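Local structure of microcin B17-processing protein McbB (Escherichia coli str. K-12 substr. MG1655, 6GRH) at residues P93-S98 with G165-Q170; L47-S52 with D63-E68; S177-G182 with S202-S207; R239-H244 with I275-C280. The protein is necessary for processing the inactive microcin B17 precursor peptide, McbA, into the active antibiotic peptide, in an assembly that also contains McbC. All coordinates share one frame; numbering follows the deposited sequence. Where two conformers were deposited one is given.

Contact 1 of 4, residues P93-S98 with G165-Q170; sequences PLWVNS and GVAFIQ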
# COMPACT_ATOMS: atom_id res chain seq x y z
N PRO B 93 -23.43 24.82 -7.98
CA PRO B 93 -22.57 23.99 -7.14
C PRO B 93 -23.37 23.01 -6.24
O PRO B 93 -24.56 23.19 -6.05
CB PRO B 93 -21.82 25.04 -6.31
CG PRO B 93 -22.75 26.23 -6.24
CD PRO B 93 -23.88 26.02 -7.23
N LEU B 94 -22.72 21.98 -5.72
CA LEU B 94 -23.44 20.88 -5.05
C LEU B 94 -23.98 21.23 -3.68
O LEU B 94 -25.07 20.82 -3.32
CB LEU B 94 -22.55 19.62 -4.95
CG LEU B 94 -23.28 18.36 -4.48
CD1 LEU B 94 -24.42 17.97 -5.41
CD2 LEU B 94 -22.28 17.21 -4.34
N TRP B 95 -23.20 21.99 -2.92
CA TRP B 95 -23.60 22.51 -1.64
C TRP B 95 -23.72 24.01 -1.80
O TRP B 95 -22.77 24.68 -2.19
CB TRP B 95 -22.59 22.11 -0.56
CG TRP B 95 -22.41 20.65 -0.57
CD1 TRP B 95 -23.34 19.71 -0.24
CD2 TRP B 95 -21.27 19.93 -1.02
NE1 TRP B 95 -22.85 18.46 -0.43
CE2 TRP B 95 -21.57 18.57 -0.91
CE3 TRP B 95 -20.01 20.32 -1.48
CZ2 TRP B 95 -20.65 17.57 -1.25
CZ3 TRP B 95 -19.12 19.35 -1.82
CH2 TRP B 95 -19.43 17.99 -1.70
N VAL B 96 -24.90 24.52 -1.50
CA VAL B 96 -25.22 25.93 -1.70
C VAL B 96 -24.65 26.81 -0.59
O VAL B 96 -24.64 28.02 -0.71
CB VAL B 96 -26.73 26.17 -1.81
CG1 VAL B 96 -27.33 25.32 -2.94
CG2 VAL B 96 -27.48 25.93 -0.50
N ASN B 97 -24.23 26.18 0.50
CA ASN B 97 -23.72 26.86 1.65
C ASN B 97 -22.85 25.91 2.48
O ASN B 97 -23.05 24.70 2.42
CB ASN B 97 -24.94 27.26 2.46
CG ASN B 97 -24.59 27.95 3.72
OD1 ASN B 97 -25.12 27.62 4.78
ND2 ASN B 97 -23.63 28.89 3.64
N SER B 98 -21.91 26.48 3.23
CA SER B 98 -21.15 25.78 4.26
C SER B 98 -21.38 26.37 5.66
O SER B 98 -21.66 27.57 5.80
CB SER B 98 -19.67 25.83 3.93
OG SER B 98 -19.36 25.05 2.79
N GLY B 165 -29.48 16.61 0.75
CA GLY B 165 -28.27 17.16 0.14
C GLY B 165 -27.10 17.47 1.06
O GLY B 165 -26.13 18.06 0.61
N VAL B 166 -27.17 17.05 2.32
CA VAL B 166 -26.13 17.36 3.30
C VAL B 166 -24.84 16.63 2.94
O VAL B 166 -24.87 15.62 2.24
CB VAL B 166 -26.57 16.95 4.72
CG1 VAL B 166 -26.60 15.43 4.91
CG2 VAL B 166 -25.73 17.60 5.78
N ALA B 167 -23.72 17.17 3.39
CA ALA B 167 -22.46 16.46 3.45
C ALA B 167 -21.68 16.98 4.65
O ALA B 167 -21.97 18.05 5.17
CB ALA B 167 -21.65 16.62 2.17
N PHE B 168 -20.70 16.19 5.09
CA PHE B 168 -19.90 16.51 6.25
C PHE B 168 -18.43 16.40 5.91
O PHE B 168 -18.03 15.50 5.13
CB PHE B 168 -20.15 15.54 7.40
CG PHE B 168 -21.59 15.40 7.81
CD1 PHE B 168 -22.45 14.58 7.08
CD2 PHE B 168 -22.07 16.05 8.91
CE1 PHE B 168 -23.78 14.41 7.46
CE2 PHE B 168 -23.38 15.90 9.30
CZ PHE B 168 -24.24 15.07 8.58
N ILE B 169 -17.64 17.25 6.57
CA ILE B 169 -16.19 17.10 6.64
C ILE B 169 -15.88 17.22 8.10
O ILE B 169 -16.53 17.99 8.80
CB ILE B 169 -15.46 18.19 5.85
CG1 ILE B 169 -15.68 17.93 4.37
CG2 ILE B 169 -13.96 18.21 6.16
CD1 ILE B 169 -15.36 19.09 3.47
N GLN B 170 -14.94 16.41 8.58
CA GLN B 170 -14.51 16.43 9.96
C GLN B 170 -13.03 16.66 10.00
O GLN B 170 -12.29 16.02 9.24
CB GLN B 170 -14.80 15.11 10.68
CG GLN B 170 -16.24 14.64 10.65
CD GLN B 170 -16.70 13.98 9.35
OE1 GLN B 170 -17.86 14.09 9.00
NE2 GLN B 170 -15.82 13.27 8.69
O HOH W 1 -26.27 18.65 -1.99
O HOH W 2 -24.00 15.54 -0.42

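Contact 2 of 4, residues L47-S52 with D63-E68; sequences LESLRS and DKLLDE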
# COMPACT_ATOMS: atom_id res chain seq x y z
N LEU B 47 -8.56 48.00 -12.33
CA LEU B 47 -7.80 47.03 -11.58
C LEU B 47 -7.70 47.40 -10.09
O LEU B 47 -7.85 46.54 -9.25
CB LEU B 47 -6.40 46.83 -12.19
CG LEU B 47 -6.39 46.23 -13.58
CD1 LEU B 47 -5.01 46.42 -14.22
CD2 LEU B 47 -6.82 44.76 -13.56
N GLU B 48 -7.46 48.67 -9.78
CA GLU B 48 -7.46 49.12 -8.38
C GLU B 48 -8.80 48.87 -7.65
O GLU B 48 -8.81 48.42 -6.49
CB GLU B 48 -7.08 50.60 -8.30
CG GLU B 48 -5.60 50.78 -8.59
CD GLU B 48 -5.16 52.22 -8.68
OE1 GLU B 48 -5.98 53.10 -9.06
OE2 GLU B 48 -3.96 52.47 -8.40
N SER B 49 -9.92 49.14 -8.31
CA SER B 49 -11.24 48.88 -7.72
C SER B 49 -11.49 47.40 -7.54
O SER B 49 -11.98 46.99 -6.49
CB SER B 49 -12.38 49.45 -8.54
OG SER B 49 -13.56 48.75 -8.18
N LEU B 50 -11.15 46.59 -8.55
CA LEU B 50 -11.25 45.15 -8.41
C LEU B 50 -10.38 44.62 -7.27
O LEU B 50 -10.80 43.68 -6.58
CB LEU B 50 -10.88 44.41 -9.71
CG LEU B 50 -11.87 44.55 -10.87
CD1 LEU B 50 -11.37 43.83 -12.12
CD2 LEU B 50 -13.23 44.00 -10.47
N ARG B 51 -9.21 45.23 -7.06
CA ARG B 51 -8.32 44.76 -6.00
C ARG B 51 -8.88 45.00 -4.59
O ARG B 51 -8.64 44.21 -3.68
CB ARG B 51 -6.92 45.36 -6.12
CG ARG B 51 -5.91 44.80 -5.12
CD ARG B 51 -5.78 43.27 -5.14
NE ARG B 51 -4.84 42.82 -4.14
CZ ARG B 51 -5.07 42.73 -2.83
NH1 ARG B 51 -6.26 43.03 -2.31
NH2 ARG B 51 -4.10 42.34 -2.01
N SER B 52 -9.62 46.09 -4.41
CA SER B 52 -10.25 46.34 -3.13
C SER B 52 -11.55 45.55 -2.86
O SER B 52 -11.96 45.48 -1.71
CB SER B 52 -10.46 47.85 -2.91
OG SER B 52 -11.50 48.31 -3.72
N ASP B 63 -19.29 45.71 -15.54
CA ASP B 63 -19.68 46.54 -16.69
C ASP B 63 -19.67 48.03 -16.37
O ASP B 63 -19.12 48.82 -17.13
CB ASP B 63 -21.07 46.15 -17.22
CG ASP B 63 -21.07 44.80 -17.91
OD1 ASP B 63 -20.00 44.16 -17.99
OD2 ASP B 63 -22.14 44.36 -18.38
N LYS B 64 -20.28 48.38 -15.24
CA LYS B 64 -20.32 49.76 -14.75
C LYS B 64 -18.90 50.30 -14.53
O LYS B 64 -18.57 51.39 -14.95
CB LYS B 64 -21.12 49.81 -13.43
CG LYS B 64 -21.64 51.17 -13.00
CD LYS B 64 -22.94 51.01 -12.19
CE LYS B 64 -23.27 52.23 -11.34
NZ LYS B 64 -23.21 53.50 -12.09
N LEU B 65 -18.06 49.51 -13.89
CA LEU B 65 -16.65 49.87 -13.68
C LEU B 65 -15.93 50.17 -15.00
O LEU B 65 -15.24 51.19 -15.13
CB LEU B 65 -15.93 48.73 -12.95
CG LEU B 65 -15.01 49.06 -11.78
CD1 LEU B 65 -15.65 49.93 -10.71
CD2 LEU B 65 -14.57 47.72 -11.18
N LEU B 66 -16.12 49.29 -15.96
CA LEU B 66 -15.54 49.45 -17.30
C LEU B 66 -16.10 50.68 -18.03
O LEU B 66 -15.34 51.45 -18.62
CB LEU B 66 -15.73 48.18 -18.13
CG LEU B 66 -14.96 46.96 -17.62
CD1 LEU B 66 -15.50 45.67 -18.25
CD2 LEU B 66 -13.48 47.13 -17.91
N ASP B 67 -17.42 50.88 -17.98
CA ASP B 67 -18.07 52.08 -18.55
C ASP B 67 -17.50 53.35 -17.96
O ASP B 67 -17.22 54.28 -18.69
CB ASP B 67 -19.59 52.09 -18.33
CG ASP B 67 -20.35 51.12 -19.25
OD1 ASP B 67 -19.74 50.56 -20.19
OD2 ASP B 67 -21.57 50.93 -19.04
N GLU B 68 -17.31 53.39 -16.65
CA GLU B 68 -16.77 54.58 -15.96
C GLU B 68 -15.35 54.96 -16.40
O GLU B 68 -14.99 56.13 -16.46
CB GLU B 68 -16.83 54.37 -14.44
CG GLU B 68 -18.26 54.50 -13.89
CD GLU B 68 -18.42 54.13 -12.41
OE1 GLU B 68 -17.66 53.33 -11.85
OE2 GLU B 68 -19.36 54.66 -11.80

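Contact 3 of 4, residues S177-G182 with S202-S207; sequences SFRIDG and SREEKS. With SO4 (sulfate ion), chain G.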
# COMPACT_ATOMS: atom_id res chain seq x y z
N SER B 177 -0.36 14.79 13.81
CA SER B 177 -1.01 15.14 12.57
C SER B 177 -2.30 15.92 12.75
O SER B 177 -3.00 15.80 13.77
CB SER B 177 -1.32 13.90 11.74
OG SER B 177 -2.37 13.15 12.34
N PHE B 178 -2.60 16.69 11.72
CA PHE B 178 -3.91 17.30 11.51
C PHE B 178 -4.58 16.47 10.41
O PHE B 178 -4.03 16.27 9.34
CB PHE B 178 -3.75 18.76 11.14
CG PHE B 178 -5.05 19.47 10.88
CD1 PHE B 178 -6.09 19.41 11.79
CD2 PHE B 178 -5.24 20.18 9.70
CE1 PHE B 178 -7.29 20.05 11.54
CE2 PHE B 178 -6.43 20.83 9.44
CZ PHE B 178 -7.47 20.76 10.36
N ARG B 179 -5.77 15.97 10.69
CA ARG B 179 -6.53 15.13 9.77
C ARG B 179 -7.75 15.85 9.25
O ARG B 179 -8.51 16.42 10.03
CB ARG B 179 -7.02 13.88 10.49
CG ARG B 179 -5.90 13.04 11.06
CD ARG B 179 -5.17 12.34 9.96
NE ARG B 179 -4.08 11.53 10.50
CZ ARG B 179 -3.43 10.56 9.84
NH1 ARG B 179 -3.76 10.22 8.60
NH2 ARG B 179 -2.46 9.92 10.47
N ILE B 180 -7.96 15.81 7.95
CA ILE B 180 -9.19 16.28 7.37
C ILE B 180 -9.78 15.06 6.67
O ILE B 180 -9.20 14.54 5.72
CB ILE B 180 -9.00 17.42 6.37
CG1 ILE B 180 -8.32 18.63 7.04
CG2 ILE B 180 -10.34 17.80 5.74
CD1 ILE B 180 -7.87 19.67 6.04
N ASP B 181 -10.94 14.61 7.13
CA ASP B 181 -11.56 13.46 6.50
C ASP B 181 -12.02 13.79 5.09
O ASP B 181 -12.22 14.96 4.73
CB ASP B 181 -12.77 12.95 7.32
CG ASP B 181 -12.38 12.37 8.65
OD1 ASP B 181 -11.18 12.02 8.86
OD2 ASP B 181 -13.31 12.26 9.51
N GLY B 182 -12.16 12.77 4.28
CA GLY B 182 -12.87 12.89 3.02
C GLY B 182 -14.29 13.38 3.25
O GLY B 182 -14.82 13.29 4.35
N SER B 202 -5.71 1.88 12.95
CA SER B 202 -5.09 0.66 12.44
C SER B 202 -3.66 0.87 11.96
O SER B 202 -2.76 0.15 12.36
CB SER B 202 -5.94 0.07 11.29
OG SER B 202 -5.69 0.72 10.04
N ARG B 203 -3.46 1.87 11.09
CA ARG B 203 -2.12 2.22 10.59
C ARG B 203 -1.14 2.57 11.72
O ARG B 203 0.04 2.26 11.62
CB ARG B 203 -2.16 3.36 9.56
CG ARG B 203 -0.80 3.95 9.18
CD ARG B 203 -0.90 4.96 8.04
NE ARG B 203 -1.33 4.30 6.80
CZ ARG B 203 -1.94 4.89 5.78
NH1 ARG B 203 -2.23 6.19 5.80
NH2 ARG B 203 -2.29 4.17 4.71
N GLU B 204 -1.63 3.20 12.80
CA GLU B 204 -0.74 3.56 13.94
C GLU B 204 -0.34 2.40 14.86
O GLU B 204 0.58 2.53 15.67
CB GLU B 204 -1.36 4.67 14.80
CG GLU B 204 -1.66 5.95 14.02
CD GLU B 204 -0.48 6.86 13.77
OE1 GLU B 204 0.69 6.47 13.99
OE2 GLU B 204 -0.75 8.00 13.34
N GLU B 205 -1.04 1.27 14.76
CA GLU B 205 -0.70 0.10 15.58
C GLU B 205 0.58 -0.51 15.02
O GLU B 205 0.75 -0.57 13.80
CB GLU B 205 -1.85 -0.92 15.58
N LYS B 206 1.48 -0.95 15.89
CA LYS B 206 2.78 -1.52 15.48
C LYS B 206 2.67 -3.04 15.25
O LYS B 206 3.40 -3.83 15.83
CB LYS B 206 3.84 -1.20 16.54
N SER B 207 1.74 -3.42 14.37
CA SER B 207 1.42 -4.81 14.07
C SER B 207 2.02 -5.30 12.75
O SER B 207 1.93 -6.49 12.46
CB SER B 207 -0.09 -4.96 13.96
OG SER B 207 -0.58 -4.16 12.88
S SO4 G . -1.16 0.65 5.98
O1 SO4 G . 0.06 1.41 6.33
O2 SO4 G . -0.87 -0.79 5.86
O3 SO4 G . -2.14 0.83 7.07
O4 SO4 G . -1.65 1.16 4.68
O HOH W 3 -1.48 10.38 13.09
O HOH W 4 -1.60 8.12 7.98

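Contact 4 of 4, residues R239-H244 with I275-C280; sequences RGFSYH and ITCILC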
# COMPACT_ATOMS: atom_id res chain seq x y z
N ARG B 239 -2.38 26.08 14.85
CA ARG B 239 -3.73 26.58 14.54
C ARG B 239 -3.79 27.36 13.22
O ARG B 239 -4.73 27.18 12.45
CB ARG B 239 -4.29 27.43 15.69
CG ARG B 239 -4.56 26.64 16.93
CD ARG B 239 -5.13 27.48 18.05
NE ARG B 239 -5.42 26.60 19.17
CZ ARG B 239 -4.67 26.45 20.26
NH1 ARG B 239 -3.55 27.18 20.47
NH2 ARG B 239 -5.05 25.59 21.18
N GLY B 240 -2.77 28.18 12.96
CA GLY B 240 -2.69 28.98 11.71
C GLY B 240 -2.55 28.12 10.47
O GLY B 240 -3.23 28.32 9.47
N PHE B 241 -1.67 27.13 10.57
CA PHE B 241 -1.48 26.12 9.52
C PHE B 241 -2.78 25.40 9.24
O PHE B 241 -3.21 25.30 8.09
CB PHE B 241 -0.39 25.15 10.00
CG PHE B 241 0.04 24.12 9.00
CD1 PHE B 241 0.98 24.42 8.00
CD2 PHE B 241 -0.42 22.83 9.10
CE1 PHE B 241 1.42 23.44 7.11
CE2 PHE B 241 0.01 21.84 8.22
CZ PHE B 241 0.93 22.15 7.22
N SER B 242 -3.42 24.93 10.31
CA SER B 242 -4.73 24.25 10.21
C SER B 242 -5.79 25.13 9.55
O SER B 242 -6.53 24.70 8.68
CB SER B 242 -5.22 23.86 11.62
OG SER B 242 -4.34 22.93 12.24
N TYR B 243 -5.83 26.39 9.98
CA TYR B 243 -6.76 27.40 9.43
C TYR B 243 -6.61 27.53 7.92
O TYR B 243 -7.60 27.54 7.19
CB TYR B 243 -6.48 28.73 10.12
CG TYR B 243 -7.42 29.88 9.90
CD1 TYR B 243 -8.67 29.90 10.51
CD2 TYR B 243 -7.03 30.98 9.15
CE1 TYR B 243 -9.52 31.00 10.35
CE2 TYR B 243 -7.88 32.10 8.99
CZ TYR B 243 -9.12 32.09 9.61
OH TYR B 243 -9.96 33.16 9.45
N HIS B 244 -5.36 27.62 7.45
CA HIS B 244 -5.12 27.69 6.02
C HIS B 244 -5.56 26.43 5.27
O HIS B 244 -6.16 26.53 4.19
CB HIS B 244 -3.65 27.98 5.77
CG HIS B 244 -3.33 28.27 4.34
ND1 HIS B 244 -3.87 29.35 3.66
CD2 HIS B 244 -2.55 27.61 3.46
CE1 HIS B 244 -3.44 29.32 2.41
NE2 HIS B 244 -2.63 28.28 2.27
N ILE B 275 4.83 18.42 12.11
CA ILE B 275 6.27 18.60 12.28
C ILE B 275 6.94 18.92 10.93
O ILE B 275 7.61 19.93 10.79
CB ILE B 275 6.93 17.35 12.92
CG1 ILE B 275 6.19 16.92 14.20
CG2 ILE B 275 8.42 17.62 13.26
CD1 ILE B 275 6.04 18.01 15.25
N THR B 276 6.77 18.03 9.95
CA THR B 276 7.40 18.20 8.64
C THR B 276 6.62 19.08 7.70
O THR B 276 7.14 19.48 6.68
CB THR B 276 7.60 16.85 7.90
OG1 THR B 276 6.32 16.25 7.64
CG2 THR B 276 8.49 15.95 8.70
N CYS B 277 5.35 19.35 8.03
CA CYS B 277 4.40 20.05 7.17
C CYS B 277 4.07 19.39 5.83
O CYS B 277 3.53 20.04 4.95
CB CYS B 277 4.77 21.53 6.98
SG CYS B 277 5.23 22.35 8.53
N ILE B 278 4.32 18.09 5.72
CA ILE B 278 4.04 17.34 4.51
C ILE B 278 2.60 16.86 4.54
O ILE B 278 2.14 16.36 5.57
CB ILE B 278 5.00 16.13 4.42
CG1 ILE B 278 6.39 16.60 4.00
CG2 ILE B 278 4.45 15.09 3.45
CD1 ILE B 278 7.53 15.65 4.33
N LEU B 279 1.90 16.99 3.42
CA LEU B 279 0.53 16.55 3.27
C LEU B 279 0.45 15.24 2.54
O LEU B 279 1.26 14.98 1.66
CB LEU B 279 -0.29 17.54 2.45
CG LEU B 279 -1.05 18.58 3.23
CD1 LEU B 279 -0.14 19.37 4.15
CD2 LEU B 279 -1.73 19.49 2.20
N CYS B 280 -0.54 14.41 2.90
CA CYS B 280 -0.82 13.15 2.21
C CYS B 280 -2.31 13.01 2.01
O CYS B 280 -3.07 12.99 2.98
CB CYS B 280 -0.28 11.95 2.98
SG CYS B 280 -0.72 10.35 2.25

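Contact 1 of 4, residues P93-S98 with G165-Q170
W95 meets G165 and A167 mainly with the pyrrole side of its indole. The apolar side of the contact is small: CB of A167 lies 3.4 Å from W95 NE1 and 3.6 Å from W95 CE2, coming up obliquely to the ring. With CG anti to the carbonyl carbon (chi1 -54°), the indole swings across toward the other chain segment. L94 adds its own methyl, CD2 resting 3.5 Å above one face of the W95 ring, toward the rim. T254 of helix 236-254, V183 and F38 of the McbC chain also pack on W95.

Both segments enter parallel strands of the large mixed sheet, 97-102 and 167-174, with strand 139-144 running between them. The contact is made near the start of that strand, where N97 is backbone-bonded to L140 and A167 to T139.

The polar part depends on water and on the ring edge. G165 O sits in the plane of the indole, 3.4 Å from W95 CD1. One water donates to both L94 O (2.8 Å) and G165 O (2.7 Å), tying the two loop backbones together. A second water, also in the ring plane, accepts from W95 NE1 at 3.1 Å and donates to V166 O at 2.8 Å, which satisfies the buried indole N-H.

Contact 2 of 4, residues L47-S52 with D63-E68
S49 and L65 join two helices of the small N-terminal domain, 41-52 and 59-68, whose three helices packed beside an antiparallel sheet are consistent with the winged-helix, peptide-recognition type of domain found in RiPP-processing enzymes. The helices are closest at this pair, their CA atoms 8.1 Å apart, and L65 alone carries the contact from its segment. Its isobutyl group reaches straight at S49, and both methyls take part: S49 CB lies 3.8 Å from L65 CD2 and 4.0 Å from L65 CD1. The serine is modelled in two conformers. In one of them OG is anti to the backbone N (chi1 159°), which faces the hydroxyl toward both methyls, 3.3 Å from L65 CD2 and 3.5 Å from L65 CD1. That close approach is doubtful as a lasting feature, since it belongs to one conformer alone. L65 itself has a chi1 of -134°, well away from a staggered position, which probably carries some torsional cost.

L50, which is buried, adds the purely apolar part. Its CD2 meets L65 CD2 at 4.0 Å, the two side chains crossing at a slant. Near the end of the first helix, S52 OG donates to S49 O at 3.1 Å, a bond within that segment.

The two helices lie beside helix 73-82 and strand 13-23: L50 continues onto L80 of that helix, V85, and I15 and F18 of the strand, while L66 of the second helix packs on K77 and I71.

Contact 3 of 4, residues S177-G182 with S202-S207
R179 and E204 face each other from opposite directions, strand against helix end, and their charges meet in a long salt bridge. R179 NH2 is 3.9 Å from E204 OE2, with the carboxylate oxygen at the guanidinium edge and the two planes 82° apart. A water beside the pair bridges it: lying in the guanidinium plane, it accepts from R179 NH2 at 2.8 Å and donates to E204 OE2.

R179 stands on strand 177-180, an inner strand of the mixed sheet between antiparallel neighbours 167-174 and 269-273. E204 and R203 belong to the last turn of helix 193-204, whose other end carries C195 of the four-cysteine zinc site, so the contact joins the end of that helix away from the metal to the sheet.

One bent hydrogen bond holds the arginine to its own strand as well. A bend at chi2 (-73°) turns the chain of R179 back along the strand, letting NE donate to S177 OG at 3.0 Å, although the oxygen is tilted well out of the guanidinium plane. W200 of the same helix as E204 makes a cation-pi contact with R179.

The two arginines are linked by a shared water, which accepts from R179 NH1 at 3.1 Å and from R203 NH1 at 3.0 Å. R203 NH1 is also paired with E282. On its other edge R203 holds a sulfate, probably from the crystallisation liquor: its NE donates to sulfate O1 at 3.2 Å, and its NH2 to sulfate O4 at 3.1 Å, almost perfectly straight at 178°. R199 binds the same ion.

Contact 4 of 4, residues R239-H244 with I275-C280
A cysteine sulfur approaches an aromatic ring obliquely here: SG of C277 sits 4.8 Å from the centroid of the F241 ring, 34° off the ring normal, a sulfur-aromatic contact. C277 is also unusual in its backbone, with a positive phi of 61° in the turn that leads into strand 279-282, and it is this residue that meets the ring.

The remaining contact is apolar and gathered at the far end of the phenyl group. F241 has its CG anti to the backbone N (chi1 -175°), which throws the ring outward from the helix. C277 CB then lies 3.9 Å from both F241 CE1 and F241 CZ, again approaching obliquely. L279 contributes a looser touch through one methyl, CD1, which is 4.3 Å from F241 CZ. The phenyl group is thus touched at CZ by both the beta carbon of the turn and the leucine branch two residues later, from directions roughly at right angles.

The turn has its own internal support. I278 N makes a weak bond to T276 OG1 at 3.3 Å, and the carboxylate oxygen OD2 of D273 accepts from the backbone N-H of both I275 and T276.

Helix 236-254 lies against the hairpin of strands 269-273 and 279-282 at this point, with F241 also packing on L274 and on A272, while L279 leans on V270 and A272. The site is a subunit interface too: the F241 ring meets F241 and H244 of a second copy of this protein, and L245 of that copy packs on C277.

Overall arrangement
Contact 2 stands apart in the N-terminal domain, its centre about 29 Å from that of the chain, and does not touch the other three, which all reach the large mixed sheet. Contacts 1 and 3 adjoin through neighbouring strands 167-174 and 177-180, where Q170 NE2 probably bonds D181 OD2 at 2.8 Å. Contacts 3 and 4 touch where F178 packs on S242. Contacts 1 and 4 are buried, the first combining aromatic packing with bridging waters, the second almost wholly apolar and completed by another subunit. Contacts 2 and 3 are only partly buried, yet their chemistry diverges: leucine packing on a serine in one, charge, water and sulfate in the other.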